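Long-range contacts in centrosome-associated zinc finger protein CP190 (Drosophila melanogaster, PDB 6ER1), which organises chromatin domains and boundaries as a partner recruited by insulator DNA-binding proteins, here represented by its homodimerising N-terminal BTB domain: residues Gln82-Val86 with Met104-Leu108; Val49-Leu54 with Val90-Tyr94; Leu37-Arg42 with Asp73-Asn79. All blocks are in the same frame, centred on the assembly; numbering follows the deposited sequence.

Contact 1 of 3, residues Gln82-Val86 with Met104-Leu108; sequences QADVV and MYGKL
Asp84 and Lys107 close this contact with a salt bridge, OD2 of Asp84 lying 2.8 Å from NZ of Lys107 and receiving it on the syn lone pair, the side of the other carboxylate oxygen. The lysine, given here in one of its two deposited conformers, reaches the acid fully extended, with CG anti to the backbone N (chi1 -162°). On the way its CG passes 4.0 Å from CG1 of Val85, so the aliphatic part of the chain packs against the valine while the ammonium meets the charge. The bent chain of Met104 brings CE to 3.7 Å from Val85 CG1, and the same methyl lies 3.5 Å from the backbone O of Asp84. In the BTB fold this is where the starts of helices 83-95 and 105-115, joined in the chain by strand 97-101, meet. Deeper between them, Leu108 CD2 rests 4.0 Å from Val85 CB, both residues buried. Behind Asp84 and Val85 stands Gln82, the N-cap residue of its helix, whose backbone O accepts from the N of both Val85 and Val86. The Gln82 amide points away from the contact and is hydrogen-bonded to Arg42 N through OE1 and to Pro78 O through NE2.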
ATOM      1  N   GLN A  82      -9.063  21.459   3.883  1.00 16.07           N
ATOM      2  CA  GLN A  82      -7.692  21.984   3.966  1.00 15.66           C
ATOM      3  C   GLN A  82      -6.882  21.254   5.001  1.00 15.27           C
ATOM      4  O   GLN A  82      -7.313  20.224   5.578  1.00 16.33           O
ATOM      5  CB  GLN A  82      -7.762  23.507   4.223  1.00 17.04           C
ATOM      6  CG  GLN A  82      -8.427  24.204   3.063  1.00 18.47           C
ATOM      7  CD  GLN A  82      -7.535  24.248   1.819  1.00 17.15           C
ATOM      8  OE1 GLN A  82      -6.370  24.708   1.886  1.00 20.06           O
ATOM      9  NE2 GLN A  82      -8.074  23.855   0.670  1.00 17.79           N
ATOM     10  N   ALA A  83      -5.646  21.684   5.219  1.00 16.10           N
ATOM     11  CA  ALA A  83      -4.682  20.870   5.988  1.00 16.27           C
ATOM     12  C   ALA A  83      -5.137  20.583   7.409  1.00 15.38           C
ATOM     13  O   ALA A  83      -4.782  19.574   7.978  1.00 16.79           O
ATOM     14  CB  ALA A  83      -3.287  21.495   5.971  1.00 17.31           C
ATOM     15  N   ASP A  84      -5.908  21.525   8.017  1.00 15.59           N
ATOM     16  CA  ASP A  84      -6.374  21.265   9.376  1.00 16.29           C
ATOM     17  C   ASP A  84      -7.123  19.930   9.610  1.00 15.65           C
ATOM     18  O   ASP A  84      -7.047  19.352  10.667  1.00 17.39           O
ATOM     19  CB  ASP A  84      -7.222  22.435   9.959  1.00 17.89           C
ATOM     20  CG  ASP A  84      -8.466  22.760   9.176  1.00 20.06           C
ATOM     21  OD1 ASP A  84      -8.608  22.317   7.999  1.00 22.60           O
ATOM     22  OD2 ASP A  84      -9.339  23.441   9.754  1.00 27.74           O
ATOM     23  N   VAL A  85      -7.874  19.515   8.596  1.00 14.96           N
ATOM     24  CA  VAL A  85      -8.550  18.209   8.639  1.00 14.83           C
ATOM     25  C   VAL A  85      -7.805  17.145   7.819  1.00 14.49           C
ATOM     26  O   VAL A  85      -7.751  15.980   8.278  1.00 15.78           O
ATOM     27  CB  VAL A  85     -10.047  18.278   8.249  1.00 15.51           C
ATOM     28  CG1 VAL A  85     -10.804  19.176   9.222  1.00 17.27           C
ATOM     29  CG2 VAL A  85     -10.248  18.721   6.808  1.00 15.24           C
ATOM     30  N   VAL A  86      -7.196  17.555   6.717  1.00 12.95           N
ATOM     31  CA  VAL A  86      -6.568  16.570   5.806  1.00 12.71           C
ATOM     32  C   VAL A  86      -5.373  15.938   6.439  1.00 13.54           C
ATOM     33  O   VAL A  86      -5.150  14.699   6.374  1.00 14.59           O
ATOM     34  CB  VAL A  86      -6.251  17.132   4.433  1.00 14.07           C
ATOM     35  CG1 VAL A  86      -5.404  16.176   3.595  1.00 14.64           C
ATOM     36  CG2 VAL A  86      -7.528  17.574   3.722  1.00 14.05           C
ATOM     37  N   MET A 104     -11.016  20.540  17.467  1.00 14.95           N
ATOM     38  CA  MET A 104     -11.267  20.071  16.095  1.00 14.39           C
ATOM     39  C   MET A 104     -12.220  18.883  16.030  1.00 12.91           C
ATOM     40  O   MET A 104     -12.457  18.419  14.855  1.00 13.82           O
ATOM     41  CB  MET A 104      -9.915  19.675  15.450  1.00 16.22           C
ATOM     42  CG  MET A 104      -9.020  20.847  15.122  1.00 20.19           C
ATOM     43  SD  MET A 104      -9.630  21.875  13.794  1.00 24.52           S
ATOM     44  CE  MET A 104      -9.731  20.714  12.450  1.00 21.79           C
ATOM     45  N   TYR A 105     -12.710  18.358  17.111  1.00 12.37           N
ATOM     46  CA  TYR A 105     -13.530  17.107  17.085  1.00 11.68           C
ATOM     47  C   TYR A 105     -14.651  17.325  16.157  1.00 12.41           C
ATOM     48  O   TYR A 105     -14.874  16.417  15.229  1.00 13.22           O
ATOM     49  CB  TYR A 105     -14.033  16.744  18.480  1.00 12.97           C
ATOM     50  CG  TYR A 105     -14.971  15.576  18.467  1.00 12.30           C
ATOM     51  CD1 TYR A 105     -14.441  14.303  18.355  1.00 13.60           C
ATOM     52  CD2 TYR A 105     -16.309  15.730  18.566  1.00 13.82           C
ATOM     53  CE1 TYR A 105     -15.284  13.213  18.360  1.00 14.50           C
ATOM     54  CE2 TYR A 105     -17.182  14.622  18.569  1.00 14.74           C
ATOM     55  CZ  TYR A 105     -16.640  13.359  18.471  1.00 13.82           C
ATOM     56  OH  TYR A 105     -17.516  12.290  18.487  1.00 18.36           O
ATOM     57  N   GLY A 106     -15.519  18.280  16.289  1.00 12.10           N
ATOM     58  CA  GLY A 106     -16.674  18.405  15.452  1.00 11.52           C
ATOM     59  C   GLY A 106     -16.367  18.653  14.045  1.00 12.43           C
ATOM     60  O   GLY A 106     -17.056  18.053  13.139  1.00 13.49           O
ATOM     61  N   LYS A 107     -15.346  19.354  13.683  1.00 12.78           N
ATOM     62  CA  LYS A 107     -14.987  19.615  12.343  1.00 12.85           C
ATOM     63  C   LYS A 107     -14.511  18.261  11.734  1.00 11.55           C
ATOM     64  O   LYS A 107     -14.836  18.017  10.536  1.00 13.13           O
ATOM     65  CB  LYS A 107     -13.848  20.646  12.258  1.00 15.20           C
ATOM     66  CG  LYS A 107     -13.727  21.264  10.880  0.50 14.37           C
ATOM     67  CD  LYS A 107     -12.786  22.448  10.757  0.50 18.36           C
ATOM     68  CE  LYS A 107     -12.753  22.907   9.308  0.50 22.37           C
ATOM     69  NZ  LYS A 107     -11.945  24.143   9.102  0.50 20.69           N
ATOM     70  N   LEU A 108     -13.721  17.520  12.445  1.00 12.10           N
ATOM     71  CA  LEU A 108     -13.238  16.218  11.930  1.00 11.85           C
ATOM     72  C   LEU A 108     -14.428  15.328  11.751  1.00 13.49           C
ATOM     73  O   LEU A 108     -14.444  14.576  10.686  1.00 13.39           O
ATOM     74  CB  LEU A 108     -12.215  15.628  12.858  1.00 13.05           C
ATOM     75  CG  LEU A 108     -10.853  16.324  12.799  1.00 14.38           C
ATOM     76  CD1 LEU A 108     -10.035  15.924  14.028  1.00 16.33           C
ATOM     77  CD2 LEU A 108     -10.086  15.932  11.526  1.00 16.77           C
TER

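Contact 2 of 3, residues Val49-Leu54 with Val90-Tyr94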
ATOM      1  N   VAL A  49       0.985  11.676  -1.211  1.00 17.02           N
ATOM      2  CA  VAL A  49       0.387  10.512  -0.604  1.00 16.81           C
ATOM      3  C   VAL A  49       0.366   9.374  -1.650  1.00 16.25           C
ATOM      4  O   VAL A  49       0.694   9.552  -2.825  1.00 18.29           O
ATOM      5  CB  VAL A  49      -1.046  10.842  -0.100  1.00 17.02           C
ATOM      6  CG1 VAL A  49      -1.038  11.927   0.941  1.00 17.64           C
ATOM      7  CG2 VAL A  49      -1.961  11.234  -1.250  1.00 19.01           C
ATOM      8  N   HIS A  50      -0.103   8.224  -1.192  1.00 16.85           N
ATOM      9  CA  HIS A  50      -0.363   7.024  -2.025  1.00 17.55           C
ATOM     10  C   HIS A  50      -1.844   6.853  -2.205  1.00 16.38           C
ATOM     11  O   HIS A  50      -2.561   6.644  -1.225  1.00 17.14           O
ATOM     12  CB  HIS A  50       0.212   5.784  -1.378  1.00 18.64           C
ATOM     13  CG  HIS A  50       1.671   5.859  -1.076  1.00 17.41           C
ATOM     14  ND1 HIS A  50       2.144   6.253   0.165  1.00 19.66           N
ATOM     15  CD2 HIS A  50       2.768   5.646  -1.845  1.00 18.18           C
ATOM     16  CE1 HIS A  50       3.459   6.252   0.156  1.00 19.12           C
ATOM     17  NE2 HIS A  50       3.870   5.896  -1.053  1.00 18.58           N
ATOM     18  N   ARG A  51      -2.309   6.903  -3.446  1.00 17.64           N
ATOM     19  CA  ARG A  51      -3.724   6.754  -3.769  1.00 19.76           C
ATOM     20  C   ARG A  51      -4.340   5.519  -3.117  1.00 19.57           C
ATOM     21  O   ARG A  51      -5.452   5.618  -2.573  1.00 21.62           O
ATOM     22  CB  ARG A  51      -3.909   6.729  -5.264  1.00 26.44           C
ATOM     23  CG  ARG A  51      -5.307   6.985  -5.732  1.00 30.19           C
ATOM     24  CD  ARG A  51      -5.376   6.994  -7.265  1.00 29.38           C
ATOM     25  NE  ARG A  51      -4.908   8.285  -7.788  1.00 29.60           N
ATOM     26  CZ  ARG A  51      -3.746   8.518  -8.387  1.00 33.04           C
ATOM     27  NH1 ARG A  51      -2.862   7.548  -8.586  1.00 35.77           N
ATOM     28  NH2 ARG A  51      -3.455   9.754  -8.805  1.00 37.80           N
ATOM     29  N   LEU A  52      -3.625   4.382  -3.163  1.00 18.13           N
ATOM     30  CA  LEU A  52      -4.179   3.152  -2.643  1.00 17.18           C
ATOM     31  C   LEU A  52      -4.385   3.202  -1.146  1.00 16.98           C
ATOM     32  O   LEU A  52      -5.324   2.552  -0.641  1.00 19.78           O
ATOM     33  CB  LEU A  52      -3.335   1.983  -3.080  1.00 22.80           C
ATOM     34  CG  LEU A  52      -2.054   1.555  -2.407  1.00 26.74           C
ATOM     35  CD1 LEU A  52      -2.337   0.930  -1.044  1.00 27.50           C
ATOM     36  CD2 LEU A  52      -1.293   0.537  -3.238  1.00 28.15           C
ATOM     37  N   VAL A  53      -3.533   3.968  -0.420  1.00 16.23           N
ATOM     38  CA  VAL A  53      -3.733   4.053   1.020  1.00 15.94           C
ATOM     39  C   VAL A  53      -5.025   4.823   1.321  1.00 15.63           C
ATOM     40  O   VAL A  53      -5.834   4.442   2.190  1.00 16.77           O
ATOM     41  CB  VAL A  53      -2.525   4.734   1.690  1.00 15.41           C
ATOM     42  CG1 VAL A  53      -2.787   4.920   3.168  1.00 16.95           C
ATOM     43  CG2 VAL A  53      -1.283   3.852   1.506  1.00 17.13           C
ATOM     44  N   LEU A  54      -5.201   5.929   0.619  1.00 16.12           N
ATOM     45  CA  LEU A  54      -6.404   6.761   0.808  1.00 17.04           C
ATOM     46  C   LEU A  54      -7.670   5.937   0.465  1.00 16.19           C
ATOM     47  O   LEU A  54      -8.691   5.912   1.197  1.00 16.78           O
ATOM     48  CB  LEU A  54      -6.308   8.017  -0.046  1.00 18.49           C
ATOM     49  CG  LEU A  54      -5.530   9.201   0.633  1.00 18.66           C
ATOM     50  CD1 LEU A  54      -4.236   8.859   1.279  1.00 17.79           C
ATOM     51  CD2 LEU A  54      -5.283  10.305  -0.366  1.00 23.92           C
ATOM     52  N   VAL A  90      -5.215  11.946   6.928  1.00 12.54           N
ATOM     53  CA  VAL A  90      -4.240  11.153   6.183  1.00 13.05           C
ATOM     54  C   VAL A  90      -3.324  10.412   7.127  1.00 13.57           C
ATOM     55  O   VAL A  90      -2.984   9.219   6.916  1.00 14.49           O
ATOM     56  CB  VAL A  90      -3.456  12.021   5.176  1.00 15.25           C
ATOM     57  CG1 VAL A  90      -2.231  11.296   4.605  1.00 16.04           C
ATOM     58  CG2 VAL A  90      -4.341  12.464   4.037  1.00 15.69           C
ATOM     59  N   ASN A  91      -2.856  11.056   8.202  1.00 13.64           N
ATOM     60  CA  ASN A  91      -2.017  10.326   9.128  1.00 13.51           C
ATOM     61  C   ASN A  91      -2.734   9.108   9.768  1.00 13.65           C
ATOM     62  O   ASN A  91      -2.125   8.025   9.976  1.00 15.78           O
ATOM     63  CB  ASN A  91      -1.445  11.237  10.205  1.00 15.09           C
ATOM     64  CG  ASN A  91      -0.360  12.204   9.698  1.00 17.79           C
ATOM     65  OD1 ASN A  91       0.335  11.918   8.745  1.00 23.07           O
ATOM     66  ND2 ASN A  91      -0.166  13.292  10.403  1.00 21.01           N
ATOM     67  N   PHE A  92      -4.020   9.276  10.034  1.00 13.28           N
ATOM     68  CA  PHE A  92      -4.883   8.172  10.483  1.00 13.68           C
ATOM     69  C   PHE A  92      -4.916   7.059   9.431  1.00 13.02           C
ATOM     70  O   PHE A  92      -4.760   5.864   9.796  1.00 14.21           O
ATOM     71  CB  PHE A  92      -6.296   8.651  10.795  1.00 13.70           C
ATOM     72  CG  PHE A  92      -7.279   7.560  11.015  1.00 13.54           C
ATOM     73  CD1 PHE A  92      -7.295   6.788  12.138  1.00 14.09           C
ATOM     74  CD2 PHE A  92      -8.115   7.240   9.983  1.00 17.14           C
ATOM     75  CE1 PHE A  92      -8.173   5.731  12.263  1.00 15.78           C
ATOM     76  CE2 PHE A  92      -9.011   6.189  10.098  1.00 17.19           C
ATOM     77  CZ  PHE A  92      -9.053   5.451  11.248  1.00 16.90           C
ATOM     78  N   MET A  93      -5.057   7.430   8.168  1.00 13.08           N
ATOM     79  CA  MET A  93      -5.126   6.355   7.131  1.00 12.94           C
ATOM     80  C   MET A  93      -3.867   5.523   7.091  1.00 13.37           C
ATOM     81  O   MET A  93      -3.924   4.288   6.835  1.00 15.09           O
ATOM     82  CB  MET A  93      -5.383   6.944   5.768  1.00 13.97           C
ATOM     83  CG  MET A  93      -6.711   7.584   5.637  1.00 15.15           C
ATOM     84  SD  MET A  93      -6.731   8.587   4.134  1.00 19.60           S
ATOM     85  CE  MET A  93      -8.348   8.686   3.862  1.00 19.45           C
ATOM     86  N   TYR A  94      -2.705   6.099   7.374  1.00 14.26           N
ATOM     87  CA  TYR A  94      -1.418   5.380   7.387  1.00 14.93           C
ATOM     88  C   TYR A  94      -1.140   4.592   8.659  1.00 14.66           C
ATOM     89  O   TYR A  94      -0.339   3.645   8.650  1.00 18.52           O
ATOM     90  CB  TYR A  94      -0.249   6.317   7.128  1.00 14.45           C
ATOM     91  CG  TYR A  94      -0.065   6.685   5.672  1.00 14.07           C
ATOM     92  CD1 TYR A  94      -0.754   7.717   5.082  1.00 14.91           C
ATOM     93  CD2 TYR A  94       0.779   5.927   4.855  1.00 13.79           C
ATOM     94  CE1 TYR A  94      -0.615   8.023   3.741  1.00 14.82           C
ATOM     95  CE2 TYR A  94       0.933   6.231   3.519  1.00 13.96           C
ATOM     96  CZ  TYR A  94       0.231   7.269   2.948  1.00 14.58           C
ATOM     97  OH  TYR A  94       0.407   7.606   1.635  1.00 17.25           O
TER
HETATM   98  O   HOH W   1      -5.799   3.354   4.840  1.00 22.33           O
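In the interior of the BTB domain, the start of helix 51-57 packs against the C-terminal turns of helix 83-95, and the phenol of Tyr94 is gripped at the turn that leads from strand 46-49 into the first of these helices. His50, the N-cap residue, holds Tyr94 OH twice: its backbone N donates to that oxygen at 2.9 Å, and its ND1 lies 2.6 Å from the same OH in a hydrogen bond whose donor could be either. The two rings meet rim to rim, with planes at 58°, and ND1 sits in the plane of the tyrosine ring. Val53 lies over one face of the Tyr94 ring: CG1, anti to its backbone N (chi1 175°), stands 3.7 Å from the ring centroid, only 6° off the normal, a CH-pi contact. Its other methyl, CG2, touches Tyr94 CE2. Farther along, Met93 SD lies 3.8 Å from Leu54 CG, and Val49 and Val90 meet through their CG1 methyls. A water donates to both Val53 O and Met93 O, bridging the two helices; Trp17 of the second subunit also hydrogen-bonds Met93 O, through NE1. Helix 17-31 closes in through Leu25, which touches Val53 and Tyr94, and Phe29, stacked on Tyr94; helix 60-67 brings Phe61 to Leu54 and Met93, while the backbone of Val49 is hydrogen-bonded to Leu37 of strand 37-40.

Contact 3 of 3, residues Leu37-Arg42 with Asp73-Asn79; sequences LTLQFR and DALIMPN
Thr38 and Leu75 begin the pairing of two parallel strands, 37-40 and 74-76, at the centre of the BTB sheet. Leu75 N donates a hydrogen bond to Thr38 O at 2.8 Å; Gln40 N then donates to Leu75 O at 2.8 Å, and Met77 N to Gln40 O at 3.0 Å, just past the end of the second strand. Ala74 CA adds a CA-H...O contact to Thr38 O. Water extends the pairing at each end: one molecule links Thr38 N with Asp73 O, another donates to Gln40 O and Met77 O.

The apolar contacts centre on Met77. Bends at chi2 and chi3 (-60° and 90°) bring its CE to 3.7 Å from Leu39 CD2; separately, its CG lies 4.0 Å from Phe41 CE1. Replacing Met77 with an alanine would probably leave Leu39 CD2 and the Phe41 ring without their partner and open a gap between them. On the other face Gln40 and Ile76 run side by side, NE2 of Gln40 3.8 Å from Ile76 CD1, while OE1 is hydrogen-bonded to Gln46 NE2 on strand 46-49.

Among the polar side chains, Asn79 OD1 lies over one face of the Arg42 guanidinium in the conformer given, 3.3 Å from Arg42 CD. Backbone bonds thus set the register, while side chains sort into a buried apolar face, packed against helices 60-67 and 83-95, and a partly exposed one bearing Gln40.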
ATOM      1  N   LEU A  37       0.027  10.814  -5.791  1.00 19.21           N
ATOM      2  CA  LEU A  37      -1.024  11.820  -5.684  1.00 17.97           C
ATOM      3  C   LEU A  37      -0.489  12.969  -4.831  1.00 18.54           C
ATOM      4  O   LEU A  37      -0.022  12.740  -3.699  1.00 19.72           O
ATOM      5  CB  LEU A  37      -2.268  11.231  -5.064  1.00 20.49           C
ATOM      6  CG  LEU A  37      -3.443  12.166  -4.801  1.00 20.42           C
ATOM      7  CD1 LEU A  37      -3.892  12.947  -6.021  1.00 22.90           C
ATOM      8  CD2 LEU A  37      -4.605  11.388  -4.213  1.00 22.41           C
ATOM      9  N   THR A  38      -0.542  14.201  -5.360  1.00 17.72           N
ATOM     10  CA  THR A  38      -0.083  15.378  -4.669  1.00 17.26           C
ATOM     11  C   THR A  38      -1.296  16.235  -4.377  1.00 16.16           C
ATOM     12  O   THR A  38      -2.013  16.636  -5.310  1.00 19.78           O
ATOM     13  CB  THR A  38       0.955  16.147  -5.496  1.00 19.49           C
ATOM     14  OG1 THR A  38       2.082  15.292  -5.757  1.00 22.91           O
ATOM     15  CG2 THR A  38       1.447  17.408  -4.791  1.00 20.51           C
ATOM     16  N   LEU A  39      -1.528  16.496  -3.084  1.00 16.52           N
ATOM     17  CA  LEU A  39      -2.633  17.340  -2.635  1.00 16.81           C
ATOM     18  C   LEU A  39      -2.113  18.739  -2.413  1.00 17.50           C
ATOM     19  O   LEU A  39      -1.092  18.926  -1.750  1.00 20.36           O
ATOM     20  CB  LEU A  39      -3.206  16.829  -1.321  1.00 15.39           C
ATOM     21  CG  LEU A  39      -3.490  15.330  -1.268  1.00 15.49           C
ATOM     22  CD1 LEU A  39      -3.979  14.936   0.091  1.00 16.46           C
ATOM     23  CD2 LEU A  39      -4.488  14.921  -2.329  1.00 16.62           C
ATOM     24  N   GLN A  40      -2.794  19.733  -2.963  1.00 17.46           N
ATOM     25  CA  GLN A  40      -2.384  21.126  -2.821  1.00 17.56           C
ATOM     26  C   GLN A  40      -3.409  21.959  -2.069  1.00 16.97           C
ATOM     27  O   GLN A  40      -4.597  21.974  -2.461  1.00 19.03           O
ATOM     28  CB  GLN A  40      -2.057  21.730  -4.183  1.00 19.93           C
ATOM     29  CG  GLN A  40      -1.498  23.152  -4.055  1.00 22.11           C
ATOM     30  CD  GLN A  40      -0.832  23.628  -5.307  1.00 26.37           C
ATOM     31  OE1 GLN A  40      -0.024  22.922  -5.896  1.00 26.60           O
ATOM     32  NE2 GLN A  40      -1.162  24.847  -5.723  1.00 28.90           N
ATOM     33  N   PHE A  41      -2.920  22.672  -1.042  1.00 16.87           N
ATOM     34  CA  PHE A  41      -3.734  23.527  -0.194  1.00 17.07           C
ATOM     35  C   PHE A  41      -3.783  24.977  -0.691  1.00 19.23           C
ATOM     36  O   PHE A  41      -3.018  25.362  -1.586  1.00 21.27           O
ATOM     37  CB  PHE A  41      -3.284  23.363   1.260  1.00 17.22           C
ATOM     38  CG  PHE A  41      -3.355  21.952   1.736  1.00 15.95           C
ATOM     39  CD1 PHE A  41      -4.576  21.339   1.894  1.00 16.67           C
ATOM     40  CD2 PHE A  41      -2.214  21.246   2.034  1.00 18.30           C
ATOM     41  CE1 PHE A  41      -4.656  20.028   2.339  1.00 18.10           C
ATOM     42  CE2 PHE A  41      -2.273  19.960   2.496  1.00 19.34           C
ATOM     43  CZ  PHE A  41      -3.503  19.327   2.647  1.00 17.41           C
ATOM     44  N   ARG A  42      -4.677  25.770  -0.115  1.00 19.52           N
ATOM     45  CA  ARG A  42      -4.901  27.158  -0.557  1.00 22.62           C
ATOM     46  C   ARG A  42      -3.645  28.009  -0.408  1.00 22.65           C
ATOM     47  O   ARG A  42      -3.403  28.919  -1.226  1.00 27.50           O
ATOM     48  CB  ARG A  42      -6.073  27.808   0.197  1.00 21.96           C
ATOM     49  CG  ARG A  42      -7.445  27.264  -0.185  1.00 27.53           C
ATOM     50  CD  ARG A  42      -8.577  28.091   0.442  1.00 36.69           C
ATOM     51  NE  ARG A  42      -8.743  29.378  -0.230  0.50 38.34           N
ATOM     52  CZ  ARG A  42      -9.675  30.278   0.090  0.50 45.51           C
ATOM     53  NH1 ARG A  42      -9.734  31.425  -0.569  0.50 53.56           N
ATOM     54  NH2 ARG A  42     -10.556  30.048   1.061  0.50 44.58           N
ATOM     55  N   ASP A  73       0.518  18.916 -11.888  1.00 31.04           N
ATOM     56  CA  ASP A  73       0.534  17.589 -11.302  1.00 30.15           C
ATOM     57  C   ASP A  73       0.037  17.511  -9.845  1.00 28.25           C
ATOM     58  O   ASP A  73       0.315  16.531  -9.158  1.00 29.81           O
ATOM     59  CB  ASP A  73       1.946  16.997 -11.432  1.00 34.76           C
ATOM     60  CG  ASP A  73       1.945  15.504 -11.539  1.00 45.66           C
ATOM     61  OD1 ASP A  73       1.520  14.986 -12.591  1.00 60.63           O
ATOM     62  OD2 ASP A  73       2.403  14.849 -10.577  1.00 52.83           O
ATOM     63  N   ALA A  74      -0.719  18.511  -9.393  1.00 24.24           N
ATOM     64  CA  ALA A  74      -1.245  18.527  -8.024  1.00 20.41           C
ATOM     65  C   ALA A  74      -2.734  18.760  -8.076  1.00 20.78           C
ATOM     66  O   ALA A  74      -3.219  19.591  -8.841  1.00 25.18           O
ATOM     67  CB  ALA A  74      -0.596  19.619  -7.189  1.00 22.13           C
ATOM     68  N   LEU A  75      -3.437  18.031  -7.219  1.00 19.05           N
ATOM     69  CA  LEU A  75      -4.863  18.152  -7.090  1.00 18.60           C
ATOM     70  C   LEU A  75      -5.206  19.305  -6.125  1.00 17.19           C
ATOM     71  O   LEU A  75      -4.777  19.317  -4.959  1.00 18.74           O
ATOM     72  CB  LEU A  75      -5.420  16.833  -6.581  1.00 21.35           C
ATOM     73  CG  LEU A  75      -6.931  16.708  -6.472  1.00 22.92           C
ATOM     74  CD1 LEU A  75      -7.587  16.909  -7.827  1.00 27.81           C
ATOM     75  CD2 LEU A  75      -7.223  15.322  -5.951  1.00 23.97           C
ATOM     76  N   ILE A  76      -6.023  20.238  -6.590  1.00 19.44           N
ATOM     77  CA  ILE A  76      -6.371  21.425  -5.789  1.00 19.72           C
ATOM     78  C   ILE A  76      -7.507  21.060  -4.822  1.00 18.82           C
ATOM     79  O   ILE A  76      -8.651  20.751  -5.230  1.00 21.05           O
ATOM     80  CB  ILE A  76      -6.818  22.582  -6.675  1.00 21.57           C
ATOM     81  CG1 ILE A  76      -5.702  22.958  -7.655  1.00 24.37           C
ATOM     82  CG2 ILE A  76      -7.264  23.749  -5.829  1.00 22.17           C
ATOM     83  CD1 ILE A  76      -4.363  23.260  -7.004  1.00 25.66           C
ATOM     84  N   MET A  77      -7.193  21.047  -3.544  1.00 17.39           N
ATOM     85  CA  MET A  77      -8.168  20.664  -2.538  1.00 17.60           C
ATOM     86  C   MET A  77      -9.291  21.701  -2.427  1.00 17.78           C
ATOM     87  O   MET A  77      -9.037  22.896  -2.534  1.00 19.33           O
ATOM     88  CB  MET A  77      -7.492  20.540  -1.173  1.00 16.50           C
ATOM     89  CG  MET A  77      -6.540  19.348  -1.088  1.00 17.38           C
ATOM     90  SD  MET A  77      -7.273  17.728  -1.357  1.00 18.94           S
ATOM     91  CE  MET A  77      -7.120  17.473  -3.110  1.00 21.57           C
ATOM     92  N   PRO A  78     -10.526  21.257  -2.208  1.00 17.49           N
ATOM     93  CA  PRO A  78     -11.612  22.191  -1.972  1.00 17.30           C
ATOM     94  C   PRO A  78     -11.444  23.053  -0.720  1.00 18.88           C
ATOM     95  O   PRO A  78     -10.695  22.712   0.199  1.00 18.25           O
ATOM     96  CB  PRO A  78     -12.845  21.305  -1.864  1.00 21.66           C
ATOM     97  CG  PRO A  78     -12.406  19.916  -2.026  1.00 22.79           C
ATOM     98  CD  PRO A  78     -10.948  19.850  -2.153  1.00 18.86           C
ATOM     99  N   ASN A  79     -12.145  24.181  -0.696  1.00 23.43           N
ATOM    100  CA  ASN A  79     -12.038  25.130   0.425  1.00 24.58           C
ATOM    101  C   ASN A  79     -12.384  24.530   1.771  1.00 20.88           C
ATOM    102  O   ASN A  79     -11.761  24.886   2.779  1.00 24.89           O
ATOM    103  CB  ASN A  79     -12.920  26.333   0.166  1.00 27.38           C
ATOM    104  CG  ASN A  79     -12.425  27.164  -0.983  1.00 35.43           C
ATOM    105  OD1 ASN A  79     -11.246  27.139  -1.332  1.00 40.06           O
ATOM    106  ND2 ASN A  79     -13.327  27.928  -1.573  1.00 47.08           N
TER
HETATM  107  O   HOH W   2      -1.077  14.386  -8.200  1.00 29.65           O
HETATM  108  O   HOH W   3      -6.575  23.984  -2.034  1.00 21.63           O

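Contact 2 is the core of the three: all its touching residues are buried, and the second subunit reaches it. Contacts 1 and 3 are only partly buried, have no partner from the other chain, and keep charged or polar groups at their margins. Helix 83-95 serves contacts 1 and 2, its first turn in one and its later turns in the other, their centres about 16 Å apart. Contact 3 is the sheet counterpart, held by main-chain bonds where the helical contacts rely mostly on side chains: a salt bridge in contact 1, a phenol oxygen held by two hydrogen bonds in contact 2. Strand 46-49, paired with strand 37-40, carries the sheet into contact 2, and the Gln82 side chain joins contacts 1 and 3.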